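Local coordinates for protein SAM dependent methyltransferase (Agrobacterium tumefaciens, PDB 2IGT) that binds S-adenosylmethionine and probably transfers its methyl group to an acceptor, at residues H46-G51 and L56-D61; V119-R124 and V131-E136; K214-E219 and L255-E260. One frame throughout, in Å; residues are numbered along the deposited sequence. Where two conformers were deposited one is given.

Contact 1 (H46-G51 and L56-D61); sequences HLIDSG and LEQYGD
Strands 46-51 and 56-59 run antiparallel, their axes 4.6 Å apart at the closest, with H46-Q58 and D49-L56 as hydrogen-bonded pairs and L47-E57 as the non-hydrogen-bonded pair between them. Q58 N gives a nearly straight bond to H46 O (2.9 Å, 174°). On the face that carries H46 and Q58, the two side chains lie side by side and point the same way. CB of Q58 sits over one face of the imidazole, toward its rim, 3.9 Å from H46 CE1. The Q58 chain then bends at chi2 (75°), and NE2 donates a hydrogen bond to G60 O, while OE1 is hydrogen-bonded to R63 NE.

The strands form a beta hairpin with a classic bulge: I48 and D49 both face L56. I48 N meets L56 O at 2.8 Å, and D49 N adds a weak bond to the same oxygen. The bulge turns the I48 side chain toward the partner strand. Its CG2 packs 3.8 Å from L56 CD2, and its CD1 reaches Q58 CB and OE1. On the other face, L47 CD1 lies 4.0 Å from E57 CG. The E57 carboxylate forms a salt bridge with R66 and accepts a bond from Y59 OH.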
ATOM      1  N   HIS A  46      26.071  17.006 -17.300  1.00 21.49           N
ATOM      2  CA  HIS A  46      25.534  17.781 -18.408  1.00 21.99           C
ATOM      3  C   HIS A  46      24.608  16.973 -19.288  1.00 21.00           C
ATOM      4  O   HIS A  46      24.657  15.740 -19.317  1.00 21.47           O
ATOM      5  CB  HIS A  46      26.619  18.461 -19.225  1.00 23.47           C
ATOM      6  CG  HIS A  46      27.552  17.505 -19.867  1.00 26.15           C
ATOM      7  ND1 HIS A  46      28.652  16.994 -19.212  1.00 31.37           N
ATOM      8  CD2 HIS A  46      27.553  16.961 -21.107  1.00 30.68           C
ATOM      9  CE1 HIS A  46      29.293  16.166 -20.027  1.00 35.78           C
ATOM     10  NE2 HIS A  46      28.648  16.132 -21.183  1.00 32.55           N
ATOM     11  N   LEU A  47      23.756  17.700 -19.990  1.00 19.80           N
ATOM     12  CA  LEU A  47      22.827  17.121 -20.945  1.00 18.77           C
ATOM     13  C   LEU A  47      23.562  17.034 -22.268  1.00 18.17           C
ATOM     14  O   LEU A  47      23.908  18.068 -22.848  1.00 19.07           O
ATOM     15  CB  LEU A  47      21.614  18.039 -21.072  1.00 18.45           C
ATOM     16  CG  LEU A  47      20.592  17.700 -22.170  1.00 19.79           C
ATOM     17  CD1 LEU A  47      19.957  16.342 -21.876  1.00 18.33           C
ATOM     18  CD2 LEU A  47      19.529  18.817 -22.184  1.00 18.40           C
ATOM     19  N   ILE A  48      23.845  15.811 -22.706  1.00 17.85           N
ATOM     20  CA  ILE A  48      24.588  15.573 -23.949  1.00 17.44           C
ATOM     21  C   ILE A  48      23.724  15.824 -25.167  1.00 17.57           C
ATOM     22  O   ILE A  48      24.143  16.541 -26.069  1.00 17.15           O
ATOM     23  CB  ILE A  48      25.200  14.142 -23.991  1.00 18.11           C
ATOM     24  CG1 ILE A  48      26.226  14.005 -22.857  1.00 18.82           C
ATOM     25  CG2 ILE A  48      25.925  13.880 -25.346  1.00 17.83           C
ATOM     26  CD1 ILE A  48      26.586  12.590 -22.580  1.00 23.44           C
ATOM     27  N   ASP A  49      22.495  15.282 -25.162  1.00 17.12           N
ATOM     28  CA  ASP A  49      21.636  15.295 -26.346  1.00 17.17           C
ATOM     29  C   ASP A  49      20.238  14.926 -25.875  1.00 16.88           C
ATOM     30  O   ASP A  49      20.066  14.471 -24.744  1.00 17.42           O
ATOM     31  CB  ASP A  49      22.140  14.270 -27.396  1.00 17.28           C
ATOM     32  CG  ASP A  49      21.521  14.467 -28.791  1.00 16.45           C
ATOM     33  OD1 ASP A  49      21.140  15.609 -29.177  1.00 15.16           O
ATOM     34  OD2 ASP A  49      21.462  13.454 -29.532  1.00 15.43           O
ATOM     35  N   SER A  50      19.243  15.154 -26.729  1.00 17.20           N
ATOM     36  CA  SER A  50      17.850  14.870 -26.386  1.00 17.31           C
ATOM     37  C   SER A  50      17.080  14.867 -27.703  1.00 17.40           C
ATOM     38  O   SER A  50      17.539  15.444 -28.701  1.00 16.37           O
ATOM     39  CB  SER A  50      17.287  15.944 -25.445  1.00 17.41           C
ATOM     40  OG  SER A  50      17.288  17.208 -26.110  1.00 20.42           O
ATOM     41  N   GLY A  51      15.916  14.225 -27.703  1.00 17.48           N
ATOM     42  CA  GLY A  51      15.056  14.184 -28.876  1.00 17.54           C
ATOM     43  C   GLY A  51      14.317  12.869 -28.903  1.00 17.28           C
ATOM     44  O   GLY A  51      14.659  11.931 -28.165  1.00 17.09           O
ATOM     45  N   LEU A  56      19.776  12.195 -23.079  1.00 17.60           N
ATOM     46  CA  LEU A  56      21.050  11.505 -22.871  1.00 17.88           C
ATOM     47  C   LEU A  56      21.892  12.387 -21.973  1.00 18.28           C
ATOM     48  O   LEU A  56      22.284  13.486 -22.368  1.00 18.48           O
ATOM     49  CB  LEU A  56      21.763  11.299 -24.216  1.00 17.36           C
ATOM     50  CG  LEU A  56      23.165  10.677 -24.185  1.00 18.07           C
ATOM     51  CD1 LEU A  56      23.043   9.223 -23.655  1.00 19.41           C
ATOM     52  CD2 LEU A  56      23.795  10.691 -25.563  1.00 17.23           C
ATOM     53  N   GLU A  57      22.168  11.920 -20.765  1.00 18.72           N
ATOM     54  CA  GLU A  57      22.790  12.785 -19.750  1.00 20.18           C
ATOM     55  C   GLU A  57      24.049  12.126 -19.214  1.00 20.29           C
ATOM     56  O   GLU A  57      24.128  10.902 -19.179  1.00 20.62           O
ATOM     57  CB  GLU A  57      21.840  13.017 -18.572  1.00 20.21           C
ATOM     58  CG  GLU A  57      20.525  13.673 -18.934  1.00 22.76           C
ATOM     59  CD  GLU A  57      19.492  13.439 -17.876  1.00 28.16           C
ATOM     60  OE1 GLU A  57      18.937  12.308 -17.808  1.00 31.98           O
ATOM     61  OE2 GLU A  57      19.254  14.379 -17.105  1.00 31.07           O
ATOM     62  N   GLN A  58      25.029  12.931 -18.796  1.00 19.88           N
ATOM     63  CA  GLN A  58      26.192  12.401 -18.081  1.00 21.65           C
ATOM     64  C   GLN A  58      26.067  12.805 -16.608  1.00 21.51           C
ATOM     65  O   GLN A  58      25.888  13.979 -16.321  1.00 22.70           O
ATOM     66  CB  GLN A  58      27.498  12.949 -18.699  1.00 21.77           C
ATOM     67  CG  GLN A  58      28.807  12.270 -18.236  1.00 25.62           C
ATOM     68  CD  GLN A  58      29.024  10.882 -18.850  1.00 30.60           C
ATOM     69  OE1 GLN A  58      28.501  10.565 -19.927  1.00 33.08           O
ATOM     70  NE2 GLN A  58      29.804  10.048 -18.161  1.00 31.21           N
ATOM     71  N   TYR A  59      26.071  11.819 -15.706  1.00 21.32           N
ATOM     72  CA  TYR A  59      26.099  12.028 -14.253  1.00 20.86           C
ATOM     73  C   TYR A  59      27.382  11.380 -13.755  1.00 20.94           C
ATOM     74  O   TYR A  59      27.435  10.152 -13.610  1.00 20.05           O
ATOM     75  CB  TYR A  59      24.892  11.375 -13.561  1.00 20.91           C
ATOM     76  CG  TYR A  59      23.600  12.133 -13.785  1.00 21.56           C
ATOM     77  CD1 TYR A  59      23.243  13.176 -12.931  1.00 22.29           C
ATOM     78  CD2 TYR A  59      22.761  11.835 -14.866  1.00 21.79           C
ATOM     79  CE1 TYR A  59      22.063  13.901 -13.124  1.00 24.67           C
ATOM     80  CE2 TYR A  59      21.571  12.565 -15.077  1.00 22.57           C
ATOM     81  CZ  TYR A  59      21.244  13.595 -14.197  1.00 22.75           C
ATOM     82  OH  TYR A  59      20.129  14.353 -14.386  1.00 22.88           O
ATOM     83  N   GLY A  60      28.418  12.186 -13.522  1.00 20.82           N
ATOM     84  CA  GLY A  60      29.723  11.640 -13.137  1.00 22.19           C
ATOM     85  C   GLY A  60      30.248  10.647 -14.160  1.00 23.23           C
ATOM     86  O   GLY A  60      30.355  10.963 -15.349  1.00 24.04           O
ATOM     87  N   ASP A  61      30.564   9.435 -13.711  1.00 24.12           N
ATOM     88  CA  ASP A  61      31.058   8.407 -14.619  1.00 24.73           C
ATOM     89  C   ASP A  61      30.010   7.658 -15.449  1.00 24.31           C
ATOM     90  O   ASP A  61      30.379   6.903 -16.326  1.00 24.05           O
ATOM     91  CB  ASP A  61      31.928   7.408 -13.872  1.00 26.27           C
ATOM     92  CG  ASP A  61      33.256   8.006 -13.450  1.00 30.81           C
ATOM     93  OD1 ASP A  61      33.845   8.810 -14.225  1.00 34.14           O
ATOM     94  OD2 ASP A  61      33.700   7.653 -12.338  1.00 35.34           O
TER

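Contact 2 (V119-R124 and V131-E136); sequences VEFLGR and VGVFPE. With FMT (formic acid), chain I.
The F121 ring meets V133 obliquely, with CE2 3.5 Å from V133 CB, and the two side chains cross at about a right angle. CE2 and CZ touch both methyls of V133 as well. The ring reaches them because CG of F121 stands between the backbone N and the carbonyl carbon (chi1 62°). The second flat group, F134, carries the bound formic acid over one face. The formic acid carbon lies over the ring centre and 3.6 Å from F134 CE2. F134 also meets the ring of Y274 and touches S-adenosylmethionine, whose pocket it helps to line.

The backbones join at one direct hydrogen bond. R124 N donates to V131 O at 2.9 Å, from above the carbonyl plane, 48° out of it. G123 CA also approaches V131 O, and V131 CA approaches R124 O, both as CA-H...O contacts. One water bridges the chains a step further on, donating to L122 O (2.6 Å) and to G132 O (2.8 Å). T164 OG1 is a second partner of G132 O. The arrangement ties strand 119-124, one half of a two-stranded antiparallel sheet, to the loop that leads into helix 138-150.

That loop curls its amides round the formic acid, which probably comes from the crystallisation liquor. V131 N binds O2 of the formic acid at 3.1 Å, G132 N binds its O1 at 2.9 Å, and V133 N adds a weak bond to O1. Y163 OH and R66 NH1 also hydrogen-bond to it. V131 and G132 have phi of opposite sign and psi near zero, the backbone of an anion-binding nest, which brings the N-H groups of V131, G132 and V133 to one side. The R124 guanidinium leaves the contact and forms salt bridges with E110 and E193.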
ATOM      1  N   VAL A 119      29.724  19.997  -3.125  1.00 24.39           N
ATOM      2  CA  VAL A 119      29.020  19.062  -2.239  1.00 24.50           C
ATOM      3  C   VAL A 119      29.036  17.653  -2.853  1.00 24.08           C
ATOM      4  O   VAL A 119      28.631  17.475  -4.011  1.00 24.34           O
ATOM      5  CB  VAL A 119      27.529  19.536  -2.054  1.00 24.80           C
ATOM      6  CG1 VAL A 119      26.666  18.468  -1.431  1.00 25.31           C
ATOM      7  CG2 VAL A 119      27.485  20.822  -1.219  1.00 25.38           C
ATOM      8  N   GLU A 120      29.475  16.666  -2.074  0.50 23.60           N
ATOM      9  CA  GLU A 120      29.501  15.270  -2.508  0.50 23.81           C
ATOM     10  C   GLU A 120      28.218  14.533  -2.095  0.50 23.67           C
ATOM     11  O   GLU A 120      27.771  14.636  -0.949  0.50 23.63           O
ATOM     12  CB  GLU A 120      30.746  14.559  -1.956  0.50 24.28           C
ATOM     13  CG  GLU A 120      32.055  14.882  -2.698  0.50 25.42           C
ATOM     14  CD  GLU A 120      32.609  16.257  -2.389  0.50 28.47           C
ATOM     15  OE1 GLU A 120      32.534  16.683  -1.210  0.50 29.31           O
ATOM     16  OE2 GLU A 120      33.133  16.913  -3.320  0.50 29.16           O
ATOM     17  N   PHE A 121      27.629  13.792  -3.033  1.00 23.13           N
ATOM     18  CA  PHE A 121      26.348  13.116  -2.809  1.00 22.55           C
ATOM     19  C   PHE A 121      26.265  11.891  -3.718  1.00 22.67           C
ATOM     20  O   PHE A 121      27.146  11.673  -4.547  1.00 23.19           O
ATOM     21  CB  PHE A 121      25.152  14.057  -3.045  1.00 22.13           C
ATOM     22  CG  PHE A 121      25.053  14.582  -4.455  1.00 23.17           C
ATOM     23  CD1 PHE A 121      25.758  15.713  -4.839  1.00 23.86           C
ATOM     24  CD2 PHE A 121      24.219  13.961  -5.392  1.00 22.55           C
ATOM     25  CE1 PHE A 121      25.668  16.197  -6.153  1.00 24.19           C
ATOM     26  CE2 PHE A 121      24.135  14.427  -6.698  1.00 22.71           C
ATOM     27  CZ  PHE A 121      24.855  15.557  -7.077  1.00 23.29           C
ATOM     28  N   LEU A 122      25.209  11.106  -3.559  1.00 21.28           N
ATOM     29  CA  LEU A 122      25.052   9.883  -4.346  1.00 21.67           C
ATOM     30  C   LEU A 122      24.000  10.029  -5.435  1.00 21.65           C
ATOM     31  O   LEU A 122      22.881  10.477  -5.174  1.00 23.37           O
ATOM     32  CB  LEU A 122      24.687   8.691  -3.445  1.00 20.58           C
ATOM     33  CG  LEU A 122      25.695   8.329  -2.345  1.00 20.86           C
ATOM     34  CD1 LEU A 122      25.065   7.363  -1.337  1.00 21.90           C
ATOM     35  CD2 LEU A 122      26.984   7.754  -2.960  1.00 20.90           C
ATOM     36  N   GLY A 123      24.358   9.632  -6.653  1.00 21.28           N
ATOM     37  CA  GLY A 123      23.354   9.256  -7.647  1.00 21.10           C
ATOM     38  C   GLY A 123      22.773   7.921  -7.212  1.00 21.41           C
ATOM     39  O   GLY A 123      23.463   7.114  -6.575  1.00 21.32           O
ATOM     40  N   ARG A 124      21.495   7.684  -7.508  1.00 21.37           N
ATOM     41  CA  ARG A 124      20.833   6.467  -7.029  1.00 21.57           C
ATOM     42  C   ARG A 124      19.826   5.934  -8.040  1.00 22.84           C
ATOM     43  O   ARG A 124      18.942   6.673  -8.482  1.00 22.59           O
ATOM     44  CB  ARG A 124      20.142   6.733  -5.669  1.00 22.14           C
ATOM     45  CG  ARG A 124      19.529   5.504  -4.985  1.00 20.92           C
ATOM     46  CD  ARG A 124      18.940   5.854  -3.610  1.00 21.47           C
ATOM     47  NE  ARG A 124      19.903   6.547  -2.741  1.00 21.89           N
ATOM     48  CZ  ARG A 124      20.687   5.942  -1.856  1.00 22.67           C
ATOM     49  NH1 ARG A 124      20.619   4.622  -1.698  1.00 23.90           N
ATOM     50  NH2 ARG A 124      21.543   6.648  -1.131  1.00 20.45           N
ATOM     51  N   VAL A 131      17.154  10.209 -10.444  1.00 22.32           N
ATOM     52  CA  VAL A 131      18.509   9.698 -10.162  1.00 22.40           C
ATOM     53  C   VAL A 131      19.084  10.278  -8.862  1.00 21.40           C
ATOM     54  O   VAL A 131      20.257  10.078  -8.553  1.00 22.35           O
ATOM     55  CB  VAL A 131      19.511   9.934 -11.340  1.00 22.61           C
ATOM     56  CG1 VAL A 131      19.079   9.120 -12.613  1.00 24.11           C
ATOM     57  CG2 VAL A 131      19.624  11.433 -11.671  1.00 23.62           C
ATOM     58  N   GLY A 132      18.266  10.997  -8.100  1.00 21.41           N
ATOM     59  CA  GLY A 132      18.660  11.420  -6.756  1.00 20.57           C
ATOM     60  C   GLY A 132      19.139  12.865  -6.684  1.00 20.50           C
ATOM     61  O   GLY A 132      19.657  13.310  -5.648  1.00 19.65           O
ATOM     62  N   VAL A 133      18.986  13.583  -7.796  1.00 19.85           N
ATOM     63  CA  VAL A 133      19.358  14.994  -7.878  1.00 20.15           C
ATOM     64  C   VAL A 133      18.680  15.612  -9.093  1.00 20.35           C
ATOM     65  O   VAL A 133      18.458  14.931 -10.099  1.00 20.23           O
ATOM     66  CB  VAL A 133      20.919  15.180  -7.927  1.00 20.27           C
ATOM     67  CG1 VAL A 133      21.558  14.468  -9.154  1.00 21.32           C
ATOM     68  CG2 VAL A 133      21.340  16.661  -7.820  1.00 20.83           C
ATOM     69  N   PHE A 134      18.321  16.886  -8.959  1.00 19.49           N
ATOM     70  CA  PHE A 134      17.838  17.721 -10.041  1.00 20.35           C
ATOM     71  C   PHE A 134      18.944  18.739 -10.310  1.00 20.54           C
ATOM     72  O   PHE A 134      18.959  19.820  -9.708  1.00 20.02           O
ATOM     73  CB  PHE A 134      16.512  18.400  -9.627  1.00 19.92           C
ATOM     74  CG  PHE A 134      15.344  17.461  -9.552  1.00 20.79           C
ATOM     75  CD1 PHE A 134      14.555  17.203 -10.679  1.00 21.75           C
ATOM     76  CD2 PHE A 134      15.035  16.823  -8.368  1.00 21.35           C
ATOM     77  CE1 PHE A 134      13.463  16.335 -10.613  1.00 25.23           C
ATOM     78  CE2 PHE A 134      13.954  15.930  -8.295  1.00 22.11           C
ATOM     79  CZ  PHE A 134      13.158  15.692  -9.422  1.00 23.11           C
ATOM     80  N   PRO A 135      19.918  18.388 -11.181  1.00 20.73           N
ATOM     81  CA  PRO A 135      21.136  19.203 -11.242  1.00 20.44           C
ATOM     82  C   PRO A 135      20.917  20.619 -11.747  1.00 20.79           C
ATOM     83  O   PRO A 135      21.724  21.509 -11.469  1.00 19.46           O
ATOM     84  CB  PRO A 135      22.054  18.437 -12.207  1.00 21.29           C
ATOM     85  CG  PRO A 135      21.192  17.468 -12.907  1.00 21.65           C
ATOM     86  CD  PRO A 135      19.943  17.242 -12.116  1.00 21.02           C
ATOM     87  N   GLU A 136      19.837  20.829 -12.486  1.00 20.43           N
ATOM     88  CA  GLU A 136      19.502  22.195 -12.947  1.00 21.75           C
ATOM     89  C   GLU A 136      19.304  23.161 -11.770  1.00 21.36           C
ATOM     90  O   GLU A 136      19.528  24.375 -11.908  1.00 21.52           O
ATOM     91  CB  GLU A 136      18.239  22.182 -13.834  1.00 21.48           C
ATOM     92  CG  GLU A 136      16.944  21.777 -13.148  1.00 21.29           C
ATOM     93  CD  GLU A 136      16.685  20.270 -13.122  1.00 22.21           C
ATOM     94  OE1 GLU A 136      17.622  19.461 -13.308  1.00 19.98           O
ATOM     95  OE2 GLU A 136      15.518  19.874 -12.916  1.00 21.53           O
TER
HETATM   96  C   FMT I1013      15.966  13.473 -10.037  1.00 33.56           C
HETATM   97  O1  FMT I1013      16.241  12.862  -9.002  1.00 33.56           O
HETATM   98  O2  FMT I1013      16.160  13.061 -11.181  1.00 34.27           O
HETATM   99  O   HOH W   1      21.198  11.835  -3.821  1.00 25.76           O

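Contact 3 (K214-E219 and L255-E260); sequences KFIQRE and LDICRE
I257 pushes its CG2 methyl against the backbone of I216, 3.3 Å from I216 O. This methyl is placed there by chi1 of -64°, which sets CG2 opposite the backbone N. The same methyl lies 3.7 Å from I216 CG1. I216 answers with a different torsion: its CG1 stands between backbone N and carbonyl carbon (chi1 61°), and the chain is extended at chi2. CD1 is thereby carried across to the other helix. It touches I257 CG2 and CB, and it also lies 4.0 Å from C258 SG.

The other branch of I257 runs through CG1 to CD1 and lies against the aliphatic part of Q217. I257 CD1 is 4.1 Å from Q217 CG. The Q217 chain stays extended beyond CG, and its amide goes past the contact: NE2 donates to F103 O of the second subunit. No hydrogen bond joins the two helical segments.

The segment axes approach to 9.3 Å and run at 35° to each other, in the same general direction. I216 also rests on L158 and L160 of strand 156-160, and C258 rests on L160. Two helices that run in the same general direction, packed side by side over a strand of the central, largely parallel sheet, are typical of the Rossmann-like fold of S-adenosylmethionine-dependent methyltransferases.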
ATOM      1  N   LYS A 214       2.108  21.059   7.867  1.00 18.00           N
ATOM      2  CA  LYS A 214       1.914  20.870   9.298  1.00 19.16           C
ATOM      3  C   LYS A 214       3.132  21.422  10.059  1.00 17.68           C
ATOM      4  O   LYS A 214       2.982  22.145  11.053  1.00 16.99           O
ATOM      5  CB  LYS A 214       1.723  19.398   9.628  1.00 17.97           C
ATOM      6  CG  LYS A 214       1.531  19.105  11.136  1.00 24.28           C
ATOM      7  CD  LYS A 214       1.028  17.651  11.366  1.00 22.70           C
ATOM      8  CE  LYS A 214      -0.490  17.519  11.138  1.00 29.21           C
ATOM      9  NZ  LYS A 214      -0.958  16.083  10.975  1.00 27.60           N
ATOM     10  N   PHE A 215       4.328  21.105   9.566  1.00 16.54           N
ATOM     11  CA  PHE A 215       5.533  21.588  10.221  1.00 16.13           C
ATOM     12  C   PHE A 215       5.551  23.123  10.249  1.00 16.28           C
ATOM     13  O   PHE A 215       5.813  23.730  11.300  1.00 14.98           O
ATOM     14  CB  PHE A 215       6.819  21.088   9.556  1.00 16.50           C
ATOM     15  CG  PHE A 215       8.061  21.636  10.220  1.00 17.44           C
ATOM     16  CD1 PHE A 215       8.414  21.214  11.510  1.00 18.95           C
ATOM     17  CD2 PHE A 215       8.831  22.622   9.602  1.00 19.95           C
ATOM     18  CE1 PHE A 215       9.552  21.720  12.143  1.00 17.68           C
ATOM     19  CE2 PHE A 215       9.969  23.141  10.238  1.00 19.21           C
ATOM     20  CZ  PHE A 215      10.328  22.689  11.509  1.00 18.12           C
ATOM     21  N   ILE A 216       5.310  23.760   9.103  1.00 15.28           N
ATOM     22  CA  ILE A 216       5.422  25.231   9.085  1.00 15.42           C
ATOM     23  C   ILE A 216       4.307  25.925   9.866  1.00 15.77           C
ATOM     24  O   ILE A 216       4.547  26.986  10.456  1.00 14.27           O
ATOM     25  CB  ILE A 216       5.593  25.859   7.668  1.00 15.52           C
ATOM     26  CG1 ILE A 216       4.380  25.548   6.772  1.00 16.59           C
ATOM     27  CG2 ILE A 216       6.956  25.449   7.038  1.00 16.27           C
ATOM     28  CD1 ILE A 216       4.362  26.364   5.479  1.00 16.43           C
ATOM     29  N   GLN A 217       3.113  25.326   9.926  1.00 15.64           N
ATOM     30  CA  GLN A 217       2.057  25.898  10.789  1.00 17.40           C
ATOM     31  C   GLN A 217       2.429  25.795  12.259  1.00 16.95           C
ATOM     32  O   GLN A 217       2.170  26.726  13.039  1.00 15.76           O
ATOM     33  CB  GLN A 217       0.664  25.281  10.537  1.00 17.43           C
ATOM     34  CG  GLN A 217      -0.422  26.310  10.905  1.00 20.31           C
ATOM     35  CD  GLN A 217      -1.858  25.808  10.850  1.00 20.84           C
ATOM     36  OE1 GLN A 217      -2.145  24.671  10.446  1.00 21.36           O
ATOM     37  NE2 GLN A 217      -2.778  26.678  11.251  1.00 20.11           N
ATOM     38  N   ARG A 218       3.038  24.674  12.640  1.00 17.42           N
ATOM     39  CA  ARG A 218       3.580  24.520  13.991  1.00 18.55           C
ATOM     40  C   ARG A 218       4.721  25.492  14.285  1.00 17.84           C
ATOM     41  O   ARG A 218       4.797  26.020  15.404  1.00 17.40           O
ATOM     42  CB  ARG A 218       3.955  23.052  14.267  1.00 18.08           C
ATOM     43  CG  ARG A 218       2.660  22.192  14.383  1.00 20.86           C
ATOM     44  CD  ARG A 218       2.892  20.680  14.579  1.00 22.97           C
ATOM     45  NE  ARG A 218       1.585  19.997  14.642  1.00 29.86           N
ATOM     46  CZ  ARG A 218       1.413  18.690  14.837  1.00 34.32           C
ATOM     47  NH1 ARG A 218       2.471  17.889  15.013  1.00 35.18           N
ATOM     48  NH2 ARG A 218       0.174  18.180  14.875  1.00 34.21           N
ATOM     49  N   GLU A 219       5.601  25.716  13.297  1.00 16.64           N
ATOM     50  CA  GLU A 219       6.636  26.778  13.407  1.00 17.27           C
ATOM     51  C   GLU A 219       6.007  28.157  13.621  1.00 16.46           C
ATOM     52  O   GLU A 219       6.457  28.940  14.460  1.00 16.18           O
ATOM     53  CB  GLU A 219       7.524  26.816  12.146  1.00 16.66           C
ATOM     54  CG  GLU A 219       8.441  25.604  12.029  1.00 17.40           C
ATOM     55  CD  GLU A 219       9.458  25.552  13.169  1.00 20.16           C
ATOM     56  OE1 GLU A 219      10.561  26.092  12.970  1.00 19.25           O
ATOM     57  OE2 GLU A 219       9.152  24.972  14.232  1.00 20.20           O
ATOM     58  N   LEU A 255       2.309  29.320   1.262  1.00 17.29           N
ATOM     59  CA  LEU A 255       3.138  30.514   1.062  1.00 16.99           C
ATOM     60  C   LEU A 255       2.823  31.596   2.094  1.00 16.81           C
ATOM     61  O   LEU A 255       3.729  32.316   2.556  1.00 16.25           O
ATOM     62  CB  LEU A 255       3.014  31.060  -0.371  1.00 17.15           C
ATOM     63  CG  LEU A 255       3.625  30.165  -1.448  1.00 18.69           C
ATOM     64  CD1 LEU A 255       3.480  30.831  -2.823  1.00 19.36           C
ATOM     65  CD2 LEU A 255       5.087  29.828  -1.143  1.00 20.17           C
ATOM     66  N   ASP A 256       1.550  31.711   2.468  0.50 16.71           N
ATOM     67  CA  ASP A 256       1.159  32.674   3.499  0.50 16.83           C
ATOM     68  C   ASP A 256       1.800  32.343   4.852  0.50 16.54           C
ATOM     69  O   ASP A 256       2.282  33.245   5.543  0.50 16.35           O
ATOM     70  CB  ASP A 256      -0.359  32.762   3.623  0.50 17.31           C
ATOM     71  CG  ASP A 256      -0.806  33.891   4.529  0.50 19.04           C
ATOM     72  OD1 ASP A 256      -0.295  35.036   4.386  0.50 21.25           O
ATOM     73  OD2 ASP A 256      -1.691  33.641   5.372  0.50 20.95           O
ATOM     74  N   ILE A 257       1.823  31.059   5.216  1.00 16.51           N
ATOM     75  CA  ILE A 257       2.495  30.636   6.452  1.00 16.15           C
ATOM     76  C   ILE A 257       3.998  30.885   6.312  1.00 16.54           C
ATOM     77  O   ILE A 257       4.630  31.395   7.248  1.00 17.00           O
ATOM     78  CB  ILE A 257       2.213  29.168   6.802  1.00 16.75           C
ATOM     79  CG1 ILE A 257       0.724  28.940   7.103  1.00 15.98           C
ATOM     80  CG2 ILE A 257       3.038  28.717   8.041  1.00 15.87           C
ATOM     81  CD1 ILE A 257       0.374  27.446   7.075  1.00 18.12           C
ATOM     82  N   CYS A 258       4.578  30.532   5.155  1.00 16.50           N
ATOM     83  CA  CYS A 258       6.000  30.857   4.918  1.00 16.87           C
ATOM     84  C   CYS A 258       6.290  32.324   5.186  1.00 16.80           C
ATOM     85  O   CYS A 258       7.294  32.664   5.840  1.00 16.80           O
ATOM     86  CB  CYS A 258       6.435  30.503   3.486  1.00 16.33           C
ATOM     87  SG  CYS A 258       6.609  28.766   3.205  1.00 18.57           S
ATOM     88  N   ARG A 259       5.443  33.209   4.676  1.00 15.92           N
ATOM     89  CA  ARG A 259       5.648  34.629   4.947  1.00 16.57           C
ATOM     90  C   ARG A 259       5.667  34.935   6.443  1.00 17.21           C
ATOM     91  O   ARG A 259       6.533  35.701   6.920  1.00 16.58           O
ATOM     92  CB  ARG A 259       4.585  35.483   4.271  1.00 15.28           C
ATOM     93  CG  ARG A 259       4.714  36.941   4.687  1.00 18.29           C
ATOM     94  CD  ARG A 259       3.833  37.817   3.881  1.00 20.34           C
ATOM     95  NE  ARG A 259       3.987  39.201   4.328  1.00 22.63           N
ATOM     96  CZ  ARG A 259       3.383  40.241   3.760  1.00 24.15           C
ATOM     97  NH1 ARG A 259       2.586  40.052   2.711  1.00 22.51           N
ATOM     98  NH2 ARG A 259       3.571  41.472   4.254  1.00 23.35           N
ATOM     99  N   GLU A 260       4.718  34.340   7.173  1.00 16.71           N
ATOM    100  CA  GLU A 260       4.628  34.531   8.630  1.00 17.63           C
ATOM    101  C   GLU A 260       5.846  33.987   9.400  1.00 16.96           C
ATOM    102  O   GLU A 260       6.092  34.401  10.517  1.00 17.34           O
ATOM    103  CB  GLU A 260       3.311  33.940   9.178  1.00 17.88           C
ATOM    104  CG  GLU A 260       2.065  34.690   8.715  1.00 20.01           C
ATOM    105  CD  GLU A 260       2.139  36.167   9.045  1.00 24.56           C
ATOM    106  OE1 GLU A 260       2.174  36.497  10.239  1.00 25.65           O
ATOM    107  OE2 GLU A 260       2.199  37.001   8.111  1.00 28.50           O
TER

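The contacts follow one another along the chain. Contact 1 is a hairpin of the five-stranded sheet, contact 2 joins strand 119-124 to the loop before helix 138-150, and contact 3 pairs two helices beside the eight-stranded sheet. Contacts 1 and 2 touch, with centres 14 Å apart: Y59 packs on V131, V133 and P135, with Y59 CZ 3.7 Å from V131 CG2. Contact 3 lies on the opposite side of the chain's centre, its centre 28 Å from that of contact 2. The hairpin sheet is thus joined directly to a loop that carries a pocket residue, F134. Contacts 2 and 3 both fall in the methyltransferase family region, and helix 212-222 of contact 3 also meets the second subunit.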